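Long-range contact in putative amidohydrolase (Unidentified, PDB 3MKV), which probably acts as a zinc-dependent prolidase of the amidohydrolase superfamily, hydrolysing dipeptides that end in proline: residues A[277-282]-A[324-329]. Sequence-based numbering, arbitrary orientation.
Sequences LVTYDA and GTDLLG. With ZN (zinc ion), chain I.
T279 overlaps the backbone of the zinc-binding loop 324-329, its CB 3.2 Å from T325 O and its OG1 bonded to the next carbonyl along. That hydrogen bond runs from T279 OG1 to D326 O over 2.8 Å, with the donor standing above the carbonyl plane, 43° out of it. The T279 chi1 of -174° swings OG1 away from the backbone N and toward the loop, while CG2 lies between the two carbonyls and the ring of Y280, over whose centre it sits 3.5 Å above the plane. A water donates a second bond to T279 OG1 and accepts a weak one from L328 N, so one hydroxyl is linked directly to D326 O and, more weakly, through solvent to L328 N.

Van der Waals contacts extend the join along helix 277-286. V278 CG1 rests 3.5 Å from T325 O and meets L327 CD1 at 4.0 Å, the two side chains crossing at about a right angle. The L327 branch CD2 reaches T279 CA at 3.6 Å and, farther along the helix, the methyl of A282.

T325 OG1 is hydrogen-bonded to D63, and on the helix side E338 accepts bonds from the backbone N atoms of L277 and V278. Beyond the carbonyl gripped by T279, D326 OD1 binds zinc at 2.4 Å, sharing the metal with H65, H67 and the carboxylated K193. The first turn of a helix thus packs against a loop whose aspartate side chain binds the metal, probably at the C-terminal end of the eighth barrel strand, as in the binuclear (β/α)8 site of amidohydrolases.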
ATOM      1  N   LEU A 277      13.077 -39.126 -18.810  1.00 57.22           N
ATOM      2  CA  LEU A 277      13.134 -39.289 -20.281  1.00 56.62           C
ATOM      3  C   LEU A 277      11.790 -39.356 -21.015  1.00 50.52           C
ATOM      4  O   LEU A 277      11.634 -38.799 -22.097  1.00 54.30           O
ATOM      5  CB  LEU A 277      13.970 -40.529 -20.649  1.00 54.91           C
ATOM      6  CG  LEU A 277      15.379 -40.583 -20.064  1.00 52.55           C
ATOM      7  CD1 LEU A 277      16.103 -41.844 -20.489  1.00 56.14           C
ATOM      8  CD2 LEU A 277      16.162 -39.350 -20.485  1.00 51.20           C
ATOM      9  N   VAL A 278      10.829 -40.056 -20.438  1.00 53.24           N
ATOM     10  CA  VAL A 278       9.552 -40.270 -21.109  1.00 54.73           C
ATOM     11  C   VAL A 278       8.869 -38.951 -21.479  1.00 57.89           C
ATOM     12  O   VAL A 278       8.169 -38.857 -22.494  1.00 58.93           O
ATOM     13  CB  VAL A 278       8.608 -41.128 -20.236  1.00 52.81           C
ATOM     14  CG1 VAL A 278       8.334 -40.428 -18.900  1.00 48.51           C
ATOM     15  CG2 VAL A 278       7.322 -41.453 -20.990  1.00 39.56           C
ATOM     16  N   THR A 279       9.075 -37.930 -20.656  1.00 60.55           N
ATOM     17  CA  THR A 279       8.419 -36.654 -20.878  1.00 60.05           C
ATOM     18  C   THR A 279       8.895 -35.979 -22.157  1.00 58.28           C
ATOM     19  O   THR A 279       8.101 -35.371 -22.873  1.00 58.76           O
ATOM     20  CB  THR A 279       8.600 -35.693 -19.695  1.00 59.08           C
ATOM     21  OG1 THR A 279       7.815 -34.519 -19.924  1.00 59.48           O
ATOM     22  CG2 THR A 279      10.060 -35.302 -19.536  1.00 62.77           C
ATOM     23  N   TYR A 280      10.186 -36.087 -22.450  1.00 59.13           N
ATOM     24  CA  TYR A 280      10.722 -35.465 -23.661  1.00 62.93           C
ATOM     25  C   TYR A 280      10.187 -36.127 -24.932  1.00 64.88           C
ATOM     26  O   TYR A 280       9.823 -35.441 -25.892  1.00 66.54           O
ATOM     27  CB  TYR A 280      12.250 -35.419 -23.609  1.00 59.29           C
ATOM     28  CG  TYR A 280      12.708 -34.824 -22.300  1.00 59.96           C
ATOM     29  CD1 TYR A 280      12.301 -33.550 -21.933  1.00 58.87           C
ATOM     30  CD2 TYR A 280      13.508 -35.539 -21.412  1.00 56.66           C
ATOM     31  CE1 TYR A 280      12.686 -32.988 -20.733  1.00 56.14           C
ATOM     32  CE2 TYR A 280      13.901 -34.981 -20.198  1.00 56.13           C
ATOM     33  CZ  TYR A 280      13.479 -33.700 -19.871  1.00 59.44           C
ATOM     34  OH  TYR A 280      13.833 -33.108 -18.680  1.00 61.39           O
ATOM     35  N   ASP A 281      10.111 -37.454 -24.922  1.00 64.09           N
ATOM     36  CA  ASP A 281       9.519 -38.196 -26.030  1.00 71.12           C
ATOM     37  C   ASP A 281       8.067 -37.789 -26.310  1.00 75.26           C
ATOM     38  O   ASP A 281       7.604 -37.857 -27.450  1.00 75.60           O
ATOM     39  CB  ASP A 281       9.594 -39.701 -25.764  1.00 72.37           C
ATOM     40  CG  ASP A 281      11.013 -40.239 -25.855  1.00 83.44           C
ATOM     41  OD1 ASP A 281      11.180 -41.482 -25.850  1.00 88.63           O
ATOM     42  OD2 ASP A 281      11.960 -39.420 -25.936  1.00 84.36           O
ATOM     43  N   ALA A 282       7.355 -37.373 -25.265  1.00 77.86           N
ATOM     44  CA  ALA A 282       5.948 -37.000 -25.387  1.00 78.63           C
ATOM     45  C   ALA A 282       5.766 -35.555 -25.829  1.00 81.14           C
ATOM     46  O   ALA A 282       4.863 -35.249 -26.608  1.00 85.74           O
ATOM     47  CB  ALA A 282       5.218 -37.242 -24.076  1.00 81.11           C
ATOM     48  N   GLY A 324      11.850 -41.323 -12.440  1.00 49.26           N
ATOM     49  CA  GLY A 324      10.963 -40.187 -12.580  1.00 49.15           C
ATOM     50  C   GLY A 324      10.385 -40.081 -13.970  1.00 50.20           C
ATOM     51  O   GLY A 324      10.927 -40.647 -14.920  1.00 55.09           O
ATOM     52  N   THR A 325       9.294 -39.331 -14.096  1.00 50.86           N
ATOM     53  CA  THR A 325       8.583 -39.239 -15.361  1.00 49.59           C
ATOM     54  C   THR A 325       8.371 -37.796 -15.836  1.00 52.26           C
ATOM     55  O   THR A 325       8.658 -37.482 -16.997  1.00 53.80           O
ATOM     56  CB  THR A 325       7.231 -40.027 -15.320  1.00 53.29           C
ATOM     57  OG1 THR A 325       6.398 -39.521 -14.268  1.00 54.52           O
ATOM     58  CG2 THR A 325       7.477 -41.534 -15.089  1.00 43.19           C
ATOM     59  N   ASP A 326       7.857 -36.936 -14.953  1.00 48.95           N
ATOM     60  CA  ASP A 326       7.661 -35.505 -15.252  1.00 46.48           C
ATOM     61  C   ASP A 326       6.721 -35.244 -16.432  1.00 49.30           C
ATOM     62  O   ASP A 326       7.007 -34.403 -17.284  1.00 53.10           O
ATOM     63  CB  ASP A 326       9.010 -34.814 -15.508  1.00 46.40           C
ATOM     64  CG  ASP A 326       8.907 -33.293 -15.499  1.00 53.09           C
ATOM     65  OD1 ASP A 326       7.966 -32.752 -14.878  1.00 64.39           O
ATOM     66  OD2 ASP A 326       9.774 -32.630 -16.115  1.00 55.88           O
ATOM     67  N   LEU A 327       5.595 -35.945 -16.471  1.00 49.87           N
ATOM     68  CA  LEU A 327       4.649 -35.820 -17.583  1.00 46.66           C
ATOM     69  C   LEU A 327       3.545 -34.779 -17.333  1.00 48.35           C
ATOM     70  O   LEU A 327       3.199 -34.489 -16.184  1.00 52.64           O
ATOM     71  CB  LEU A 327       4.035 -37.191 -17.898  1.00 39.74           C
ATOM     72  CG  LEU A 327       4.988 -38.237 -18.503  1.00 45.21           C
ATOM     73  CD1 LEU A 327       4.508 -39.656 -18.268  1.00 42.95           C
ATOM     74  CD2 LEU A 327       5.221 -37.991 -19.995  1.00 45.10           C
ATOM     75  N   LEU A 328       2.974 -34.250 -18.418  1.00 53.00           N
ATOM     76  CA  LEU A 328       1.970 -33.185 -18.342  1.00 55.18           C
ATOM     77  C   LEU A 328       0.671 -33.564 -19.040  1.00 58.75           C
ATOM     78  O   LEU A 328       0.671 -34.339 -19.987  1.00 69.25           O
ATOM     79  CB  LEU A 328       2.503 -31.894 -18.977  1.00 56.21           C
ATOM     80  CG  LEU A 328       3.935 -31.457 -18.636  1.00 60.84           C
ATOM     81  CD1 LEU A 328       4.366 -30.299 -19.509  1.00 63.79           C
ATOM     82  CD2 LEU A 328       4.084 -31.099 -17.156  1.00 57.23           C
ATOM     83  N   GLY A 329      -0.437 -33.000 -18.573  1.00 60.73           N
ATOM     84  CA  GLY A 329      -1.724 -33.139 -19.251  1.00 59.86           C
ATOM     85  C   GLY A 329      -2.109 -34.555 -19.635  1.00 62.02           C
ATOM     86  O   GLY A 329      -2.159 -35.452 -18.792  1.00 64.01           O
TER
HETATM   87 ZN    ZN I 425       8.934 -31.340 -13.211  1.00 59.68          ZN
HETATM   88  O   HOH W   1       5.219 -34.391 -21.077  1.00 66.40           O